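Local structure of RahU protein (Pseudomonas aeruginosa PAO1, 6ZC2) at residues F76-G81 / V128-G133; E5-K10 / G86-D91. The protein is an aegerolysin that interacts with membrane ceramide phosphorylethanolamine and probably binds glycolipids. One frame throughout, in Å; residues are numbered along the deposited sequence.

Contact 1: residues F76-G81 / V128-G133; sequences FDCYDG and VTLTLG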
ATOM      1  N   PHE A  76      -1.912  -5.118  -2.085  1.00  9.39           N
ATOM      2  CA  PHE A  76      -0.945  -6.064  -1.539  1.00  9.16           C
ATOM      3  C   PHE A  76      -1.513  -6.669  -0.258  1.00  9.05           C
ATOM      4  O   PHE A  76      -2.346  -6.055   0.419  1.00  9.53           O
ATOM      5  CB  PHE A  76       0.460  -5.462  -1.306  1.00  9.76           C
ATOM      6  CG  PHE A  76       0.490  -4.302  -0.338  1.00  9.68           C
ATOM      7  CD1 PHE A  76       0.596  -4.509   1.037  1.00  9.87           C
ATOM      8  CD2 PHE A  76       0.434  -2.995  -0.812  1.00 10.21           C
ATOM      9  CE1 PHE A  76       0.623  -3.429   1.921  1.00 10.60           C
ATOM     10  CE2 PHE A  76       0.458  -1.919   0.062  1.00 10.94           C
ATOM     11  CZ  PHE A  76       0.556  -2.134   1.429  1.00 11.06           C
ATOM     12  N   ASP A  77      -1.059  -7.878   0.071  1.00  8.89           N
ATOM     13  CA  ASP A  77      -1.458  -8.554   1.299  1.00  8.46           C
ATOM     14  C   ASP A  77      -0.367  -8.414   2.361  1.00  8.49           C
ATOM     15  O   ASP A  77       0.825  -8.291   2.052  1.00  9.30           O
ATOM     16  CB  ASP A  77      -1.738 -10.046   1.062  1.00  9.49           C
ATOM     17  CG  ASP A  77      -2.980 -10.300   0.232  1.00 10.67           C
ATOM     18  OD1 ASP A  77      -3.746  -9.346  -0.028  1.00 12.63           O
ATOM     19  OD2 ASP A  77      -3.169 -11.468  -0.180  1.00 11.13           O
ATOM     20  N   CYS A  78      -0.796  -8.448   3.626  1.00  8.73           N
ATOM     21  CA  CYS A  78       0.092  -8.457   4.781  1.00  8.24           C
ATOM     22  C   CYS A  78      -0.069  -9.782   5.515  1.00  7.86           C
ATOM     23  O   CYS A  78      -1.201 -10.200   5.798  1.00  8.73           O
ATOM     24  CB  CYS A  78      -0.256  -7.300   5.731  1.00  9.43           C
ATOM     25  SG  CYS A  78      -0.013  -5.661   5.010  1.00  9.91           S
ATOM     26  N   TYR A  79       1.063 -10.431   5.827  1.00  7.97           N
ATOM     27  CA  TYR A  79       1.091 -11.721   6.511  1.00  8.33           C
ATOM     28  C   TYR A  79       1.940 -11.666   7.783  1.00  7.85           C
ATOM     29  O   TYR A  79       2.992 -11.018   7.820  1.00  8.72           O
ATOM     30  CB  TYR A  79       1.647 -12.828   5.579  1.00  8.78           C
ATOM     31  CG  TYR A  79       0.586 -13.456   4.704  1.00  8.50           C
ATOM     32  CD1 TYR A  79       0.157 -12.853   3.527  1.00  9.25           C
ATOM     33  CD2 TYR A  79      -0.023 -14.641   5.085  1.00  8.75           C
ATOM     34  CE1 TYR A  79      -0.840 -13.422   2.748  1.00  9.54           C
ATOM     35  CE2 TYR A  79      -1.025 -15.220   4.322  1.00  8.85           C
ATOM     36  CZ  TYR A  79      -1.427 -14.611   3.153  1.00  9.51           C
ATOM     37  OH  TYR A  79      -2.422 -15.188   2.402  1.00 11.58           O
ATOM     38  N   ASP A  80       1.480 -12.371   8.821  1.00  8.44           N
ATOM     39  CA  ASP A  80       2.235 -12.625  10.051  1.00  8.60           C
ATOM     40  C   ASP A  80       2.661 -14.090   9.969  1.00  8.71           C
ATOM     41  O   ASP A  80       1.884 -14.991  10.302  1.00  9.14           O
ATOM     42  CB  ASP A  80       1.326 -12.382  11.253  1.00  9.46           C
ATOM     43  CG  ASP A  80       1.951 -12.810  12.574  1.00 10.73           C
ATOM     44  OD1 ASP A  80       3.183 -13.020  12.638  1.00 10.67           O
ATOM     45  OD2 ASP A  80       1.197 -12.932  13.567  1.00 12.08           O
ATOM     46  N   GLY A  81       3.876 -14.342   9.492  1.00  9.09           N
ATOM     47  CA  GLY A  81       4.234 -15.722   9.188  1.00  9.53           C
ATOM     48  C   GLY A  81       3.275 -16.306   8.161  1.00  9.48           C
ATOM     49  O   GLY A  81       3.001 -15.690   7.124  1.00 10.33           O
ATOM     50  N   VAL A 128       0.132   7.704   2.606  1.00 10.84           N
ATOM     51  CA  VAL A 128      -0.800   7.093   3.547  1.00 10.44           C
ATOM     52  C   VAL A 128       0.020   6.232   4.497  1.00 10.18           C
ATOM     53  O   VAL A 128       0.868   5.455   4.050  1.00 11.07           O
ATOM     54  CB  VAL A 128      -1.832   6.210   2.813  1.00 11.44           C
ATOM     55  CG1 VAL A 128      -2.716   5.455   3.811  1.00 12.48           C
ATOM     56  CG2 VAL A 128      -2.673   7.040   1.860  1.00 12.66           C
ATOM     57  N   THR A 129      -0.226   6.356   5.799  1.00 10.63           N
ATOM     58  CA  THR A 129       0.434   5.507   6.786  1.00 10.29           C
ATOM     59  C   THR A 129      -0.485   4.348   7.163  1.00  9.87           C
ATOM     60  O   THR A 129      -1.679   4.550   7.399  1.00 11.85           O
ATOM     61  CB  THR A 129       0.824   6.314   8.031  1.00 11.98           C
ATOM     62  OG1 THR A 129       1.718   7.369   7.653  1.00 14.29           O
ATOM     63  CG2 THR A 129       1.518   5.432   9.061  1.00 13.31           C
ATOM     64  N   LEU A 130       0.068   3.132   7.191  1.00  9.39           N
ATOM     65  CA  LEU A 130      -0.660   1.907   7.522  1.00  9.34           C
ATOM     66  C   LEU A 130      -0.016   1.308   8.771  1.00  8.97           C
ATOM     67  O   LEU A 130       1.107   0.798   8.710  1.00  9.44           O
ATOM     68  CB  LEU A 130      -0.598   0.918   6.351  1.00  9.52           C
ATOM     69  CG  LEU A 130      -1.207  -0.465   6.581  1.00  8.92           C
ATOM     70  CD1 LEU A 130      -2.700  -0.375   6.885  1.00 10.26           C
ATOM     71  CD2 LEU A 130      -0.950  -1.362   5.375  1.00 10.33           C
ATOM     72  N   THR A 131      -0.706   1.386   9.908  1.00  9.18           N
ATOM     73  CA  THR A 131      -0.161   0.918  11.181  1.00  9.45           C
ATOM     74  C   THR A 131      -0.797  -0.423  11.546  1.00  8.91           C
ATOM     75  O   THR A 131      -2.018  -0.508  11.741  1.00  9.98           O
ATOM     76  CB  THR A 131      -0.373   1.968  12.276  1.00 10.60           C
ATOM     77  OG1 THR A 131       0.257   3.198  11.881  1.00 11.60           O
ATOM     78  CG2 THR A 131       0.233   1.507  13.589  1.00 11.86           C
ATOM     79  N   LEU A 132       0.034  -1.466  11.634  1.00  9.47           N
ATOM     80  CA  LEU A 132      -0.411  -2.855  11.733  1.00  9.53           C
ATOM     81  C   LEU A 132      -0.099  -3.428  13.109  1.00  9.60           C
ATOM     82  O   LEU A 132       1.045  -3.342  13.575  1.00 11.24           O
ATOM     83  CB  LEU A 132       0.311  -3.704  10.682  1.00  9.48           C
ATOM     84  CG  LEU A 132       0.053  -3.342   9.223  1.00 10.46           C
ATOM     85  CD1 LEU A 132       1.118  -3.945   8.298  1.00 12.27           C
ATOM     86  CD2 LEU A 132      -1.334  -3.797   8.794  1.00 11.53           C
ATOM     87  N   GLY A 133      -1.097  -4.069  13.725  1.00  9.87           N
ATOM     88  CA  GLY A 133      -0.900  -4.718  15.006  1.00 10.77           C
ATOM     89  C   GLY A 133      -1.744  -5.968  15.176  1.00 10.06           C
ATOM     90  O   GLY A 133      -2.638  -6.265  14.374  1.00 10.56           O
TER

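Contact 2: residues E5-K10 / G86-D91; sequences EWIAVK and GTFSWD. With EDO (1,2-ethanediol), chain F; EDO (1,2-ethanediol), chain D.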
ATOM      1  N   GLU A   5      -0.462  10.828 -10.798  1.00 11.83           N
ATOM      2  CA  GLU A   5      -1.309   9.956  -9.989  1.00 11.65           C
ATOM      3  C   GLU A   5      -0.391   8.989  -9.248  1.00 10.44           C
ATOM      4  O   GLU A   5       0.259   8.148  -9.875  1.00 11.54           O
ATOM      5  CB  GLU A   5      -2.293   9.202 -10.882  1.00 13.25           C
ATOM      6  CG  GLU A   5      -3.323  10.104 -11.571  1.00 15.75           C
ATOM      7  CD  GLU A   5      -2.786  10.783 -12.823  1.00 17.88           C
ATOM      8  OE1 GLU A   5      -2.076  10.108 -13.598  1.00 19.39           O
ATOM      9  OE2 GLU A   5      -3.081  11.982 -13.036  1.00 19.17           O
ATOM     10  N   TRP A   6      -0.315   9.119  -7.921  1.00 10.65           N
ATOM     11  CA  TRP A   6       0.592   8.285  -7.141  1.00 10.13           C
ATOM     12  C   TRP A   6       0.080   8.118  -5.716  1.00 10.25           C
ATOM     13  O   TRP A   6      -0.666   8.957  -5.192  1.00 10.69           O
ATOM     14  CB  TRP A   6       2.029   8.841  -7.138  1.00 10.80           C
ATOM     15  CG  TRP A   6       2.187  10.173  -6.425  1.00 10.81           C
ATOM     16  CD1 TRP A   6       1.946  11.416  -6.948  1.00 11.32           C
ATOM     17  CD2 TRP A   6       2.626  10.392  -5.071  1.00 10.75           C
ATOM     18  NE1 TRP A   6       2.198  12.387  -6.011  1.00 12.04           N
ATOM     19  CE2 TRP A   6       2.611  11.787  -4.850  1.00 11.37           C
ATOM     20  CE3 TRP A   6       3.022   9.548  -4.027  1.00 10.78           C
ATOM     21  CZ2 TRP A   6       2.987  12.357  -3.632  1.00 12.75           C
ATOM     22  CZ3 TRP A   6       3.390  10.117  -2.813  1.00 11.50           C
ATOM     23  CH2 TRP A   6       3.375  11.512  -2.629  1.00 12.22           C
ATOM     24  N   ILE A   7       0.513   7.009  -5.099  1.00  9.64           N
ATOM     25  CA  ILE A   7       0.307   6.702  -3.688  1.00  9.28           C
ATOM     26  C   ILE A   7       1.630   6.178  -3.141  1.00  9.15           C
ATOM     27  O   ILE A   7       2.403   5.532  -3.854  1.00  9.69           O
ATOM     28  CB  ILE A   7      -0.825   5.651  -3.497  1.00  9.81           C
ATOM     29  CG1 ILE A   7      -1.153   5.439  -2.007  1.00 10.50           C
ATOM     30  CG2 ILE A   7      -0.454   4.323  -4.171  1.00 10.50           C
ATOM     31  CD1 ILE A   7      -2.321   4.500  -1.754  1.00 10.94           C
ATOM     32  N   ALA A   8       1.899   6.457  -1.867  1.00  9.32           N
ATOM     33  CA  ALA A   8       3.029   5.850  -1.172  1.00  9.34           C
ATOM     34  C   ALA A   8       2.534   5.428   0.203  1.00  8.89           C
ATOM     35  O   ALA A   8       2.059   6.268   0.973  1.00 10.09           O
ATOM     36  CB  ALA A   8       4.215   6.817  -1.074  1.00 10.38           C
ATOM     37  N   VAL A   9       2.632   4.130   0.500  1.00  8.81           N
ATOM     38  CA  VAL A   9       2.098   3.550   1.729  1.00  8.68           C
ATOM     39  C   VAL A   9       3.252   3.260   2.680  1.00  8.90           C
ATOM     40  O   VAL A   9       4.124   2.435   2.376  1.00  9.65           O
ATOM     41  CB  VAL A   9       1.289   2.276   1.442  1.00  9.34           C
ATOM     42  CG1 VAL A   9       0.628   1.783   2.717  1.00 10.39           C
ATOM     43  CG2 VAL A   9       0.264   2.524   0.331  1.00 10.74           C
ATOM     44  N   LYS A  10       3.253   3.923   3.839  1.00  8.97           N
ATOM     45  CA  LYS A  10       4.255   3.691   4.880  1.00  8.88           C
ATOM     46  C   LYS A  10       3.767   2.534   5.748  1.00  8.92           C
ATOM     47  O   LYS A  10       2.760   2.666   6.451  1.00  9.61           O
ATOM     48  CB  LYS A  10       4.449   4.952   5.719  1.00  9.70           C
ATOM     49  CG  LYS A  10       5.509   4.812   6.800  1.00 10.50           C
ATOM     50  CD  LYS A  10       5.645   6.086   7.630  1.00 10.99           C
ATOM     51  CE  LYS A  10       6.571   5.869   8.817  1.00 11.79           C
ATOM     52  NZ  LYS A  10       6.999   7.165   9.434  1.00 12.04           N
ATOM     53  N   GLY A  86      -4.435  -9.247   6.335  1.00  8.73           N
ATOM     54  CA  GLY A  86      -5.402  -8.486   5.570  1.00  8.85           C
ATOM     55  C   GLY A  86      -4.801  -7.990   4.267  1.00  8.51           C
ATOM     56  O   GLY A  86      -3.696  -8.378   3.880  1.00  9.41           O
ATOM     57  N   THR A  87      -5.565  -7.120   3.596  1.00  8.68           N
ATOM     58  CA  THR A  87      -5.240  -6.632   2.257  1.00  8.76           C
ATOM     59  C   THR A  87      -5.373  -5.115   2.209  1.00  8.49           C
ATOM     60  O   THR A  87      -6.403  -4.573   2.624  1.00  9.31           O
ATOM     61  CB  THR A  87      -6.188  -7.243   1.212  1.00  9.92           C
ATOM     62  OG1 THR A  87      -6.063  -8.669   1.232  1.00 11.21           O
ATOM     63  CG2 THR A  87      -5.890  -6.704  -0.193  1.00 10.84           C
ATOM     64  N   PHE A  88      -4.344  -4.437   1.691  1.00  8.77           N
ATOM     65  CA  PHE A  88      -4.408  -3.006   1.409  1.00  8.95           C
ATOM     66  C   PHE A  88      -4.658  -2.797  -0.085  1.00  8.97           C
ATOM     67  O   PHE A  88      -3.947  -3.376  -0.912  1.00 10.08           O
ATOM     68  CB  PHE A  88      -3.111  -2.295   1.816  1.00  9.56           C
ATOM     69  CG  PHE A  88      -3.205  -0.800   1.700  1.00  9.35           C
ATOM     70  CD1 PHE A  88      -3.705  -0.036   2.741  1.00 10.31           C
ATOM     71  CD2 PHE A  88      -2.857  -0.158   0.520  1.00  9.73           C
ATOM     72  CE1 PHE A  88      -3.831   1.338   2.623  1.00 11.21           C
ATOM     73  CE2 PHE A  88      -2.994   1.215   0.394  1.00 10.12           C
ATOM     74  CZ  PHE A  88      -3.482   1.961   1.443  1.00 11.41           C
ATOM     75  N   SER A  89      -5.647  -1.964  -0.429  1.00  9.09           N
ATOM     76  CA  SER A  89      -6.027  -1.707  -1.815  0.57 10.25           C
ATOM     77  C   SER A  89      -6.202  -0.209  -2.027  1.00  9.96           C
ATOM     78  O   SER A  89      -6.516   0.526  -1.091  1.00 10.89           O
ATOM     79  CB  SER A  89      -7.355  -2.399  -2.175  0.57 12.44           C
ATOM     80  OG  SER A  89      -7.245  -3.808  -2.114  0.57 15.05           O
ATOM     81  N   TRP A  90      -6.034   0.241  -3.277  1.00 10.14           N
ATOM     82  CA  TRP A  90      -6.192   1.660  -3.598  1.00 10.28           C
ATOM     83  C   TRP A  90      -6.620   1.836  -5.052  1.00 11.14           C
ATOM     84  O   TRP A  90      -6.417   0.957  -5.900  1.00 11.37           O
ATOM     85  CB  TRP A  90      -4.896   2.467  -3.359  1.00 10.46           C
ATOM     86  CG  TRP A  90      -3.806   2.079  -4.327  1.00  9.91           C
ATOM     87  CD1 TRP A  90      -3.534   2.651  -5.544  1.00 11.04           C
ATOM     88  CD2 TRP A  90      -2.888   0.985  -4.185  1.00  9.73           C
ATOM     89  NE1 TRP A  90      -2.499   1.985  -6.157  1.00 10.68           N
ATOM     90  CE2 TRP A  90      -2.087   0.959  -5.347  1.00  9.94           C
ATOM     91  CE3 TRP A  90      -2.665   0.027  -3.186  1.00  9.74           C
ATOM     92  CZ2 TRP A  90      -1.076   0.020  -5.533  1.00 10.73           C
ATOM     93  CZ3 TRP A  90      -1.666  -0.907  -3.377  1.00 10.53           C
ATOM     94  CH2 TRP A  90      -0.888  -0.907  -4.543  1.00 10.96           C
ATOM     95  N   ASP A  91      -7.179   3.016  -5.334  1.00 11.86           N
ATOM     96  CA  ASP A  91      -7.569   3.408  -6.686  1.00 13.07           C
ATOM     97  C   ASP A  91      -7.408   4.917  -6.810  1.00 12.96           C
ATOM     98  O   ASP A  91      -8.073   5.671  -6.090  1.00 13.91           O
ATOM     99  CB  ASP A  91      -9.015   2.996  -6.969  1.00 14.30           C
ATOM    100  CG  ASP A  91      -9.477   3.421  -8.344  0.90 16.03           C
ATOM    101  OD1 ASP A  91      -8.656   3.383  -9.286  0.90 15.89           O
ATOM    102  OD2 ASP A  91     -10.663   3.787  -8.485  0.90 18.70           O
TER
HETATM  103  C1  EDO F 205      -8.754  -9.617   3.954  1.00 19.00           C
HETATM  104  O1  EDO F 205      -8.616 -11.043   4.046  1.00 25.45           O
HETATM  105  C2  EDO F 205      -9.402  -9.257   2.624  1.00 42.58           C
HETATM  106  O2  EDO F 205      -8.644  -9.832   1.553  1.00 26.79           O
HETATM  107  C1  EDO D 203      -6.825   3.836 -13.648  0.90 20.03           C
HETATM  108  O1  EDO D 203      -6.745   5.230 -13.942  0.85 16.93           O
HETATM  109  C2  EDO D 203      -7.130   3.669 -12.163  0.95 18.87           C
HETATM  110  O2  EDO D 203      -8.489   4.035 -11.888  0.95 18.84           O

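Contact 1: residues F76-G81 / V128-G133
Cys78 and Leu132 reach each other through matching first torsions: both residues lie on the inward faces of their strands, and with the sulfur of Cys78 (chi1 -64°) and CG of Leu132 (chi1 -63°) each beside its own backbone N, opposite the carbonyl carbon, SG and the CD1 branch are brought together. The aegerolysin fold is a beta sandwich, and this pairing is a worked example of how its two layers meet without any backbone bond. Strand 72-80 belongs to the antiparallel layer and strand 126-134 to the mixed one. Their segments run in roughly the same direction, 29° apart, with axes 9.9 Å from each other at closest approach; CA of Cys78 and CA of Leu132 are 8.9 Å apart.

The contact is wholly apolar. Leu130 offers one methyl, CD2, to two partners. CD2 lies 4.3 Å from Phe76 CZ, meeting the end of that ring obliquely, and the same methyl is 4.4 Å from Cys78 SG. Cys78, Leu130 and Leu132 point across the gap, whereas Phe76 starts off to the side and reaches Leu130 with the far end of its ring. Phe104 of strand 101-106 packs on Cys78, Leu130 and Leu132, while Val20 of strand 19-27 also touches Cys78, so the thiol is buried among hydrophobic groups. The outward side of strand 72-80 is polar by contrast: Asp77 hydrogen-bonds through OD2 to Asn24 ND2.

The tightest approach between the segments falls to a single branch of Leu132, whose CD1 methyl comes within 3.9 Å of Cys78 SG.

Contact 2: residues E5-K10 / G86-D91
Ile7 lays a methyl over the indole of Trp90, a CH-pi contact in the aegerolysin beta sandwich, where strand 6-13 of the mixed sheet faces strand 83-92 of the antiparallel one. The segments run nearly antiparallel, at 161°, with axes 8.9 Å apart at closest approach; at that spacing these two segments meet through side chains, with no hydrogen bond between them. The CH-pi contact is made by Ile7 CG2, which stands 3.7 Å from the centroid of the Trp90 five-membered ring and 12° off its normal. A chi1 of 67° sets Trp90 CG between its own backbone N and carbonyl carbon, bringing the ring face beneath that methyl.

Apolar packing adds further contacts. The other branch of Ile7 runs out to CD1, 3.7 Å from Trp90 CB, and the same methyl meets the edge of the Phe88 ring, with CD1 4.0 Å from Phe88 CE2. Val9 approaches Phe88 from the opposite direction: its CG1 sits over the centre of one ring face, while Val9 CG2 comes to 3.5 Å from Phe88 CE2. Phe88 also meets the ring of Phe76, their planes inclined at a modest angle, and Trp102 packs against both Phe88 and Trp90.

Polar interactions lie around this hydrophobic middle. Trp90 NE1 hydrogen-bonds to Thr72 OG1, giving the buried indole nitrogen a partner. Two ethanediol molecules, probably from the crystallisation liquor, mark the outer side of strand 83-92: O2 of one donates to Thr87 OG1 at 2.8 Å, and O2 of the other to Asp91 OD1 at 2.7 Å.

Contacts 1 and 2 are neighbouring crossings of the same sandwich interior, their centres about 11 Å apart. Each pairs one strand of each sheet: strands 72-80 and 83-92 adjoin in the antiparallel sheet, strands 6-13 and 126-134 in the mixed one. Within the layers, Leu130 N lies 2.8 Å from Lys10 O, a probable hydrogen bond between backbones, and Asp77 OD1 lies 2.7 Å from Thr87 OG1 on the outer side of the other sheet. That Thr87 oxygen also meets one ethanediol of contact 2; the second binds Asp91 on the same outward face of strand 83-92. Inside, Phe76 of contact 1 touches Val9 and Trp90 of contact 2, making the two clusters continuous.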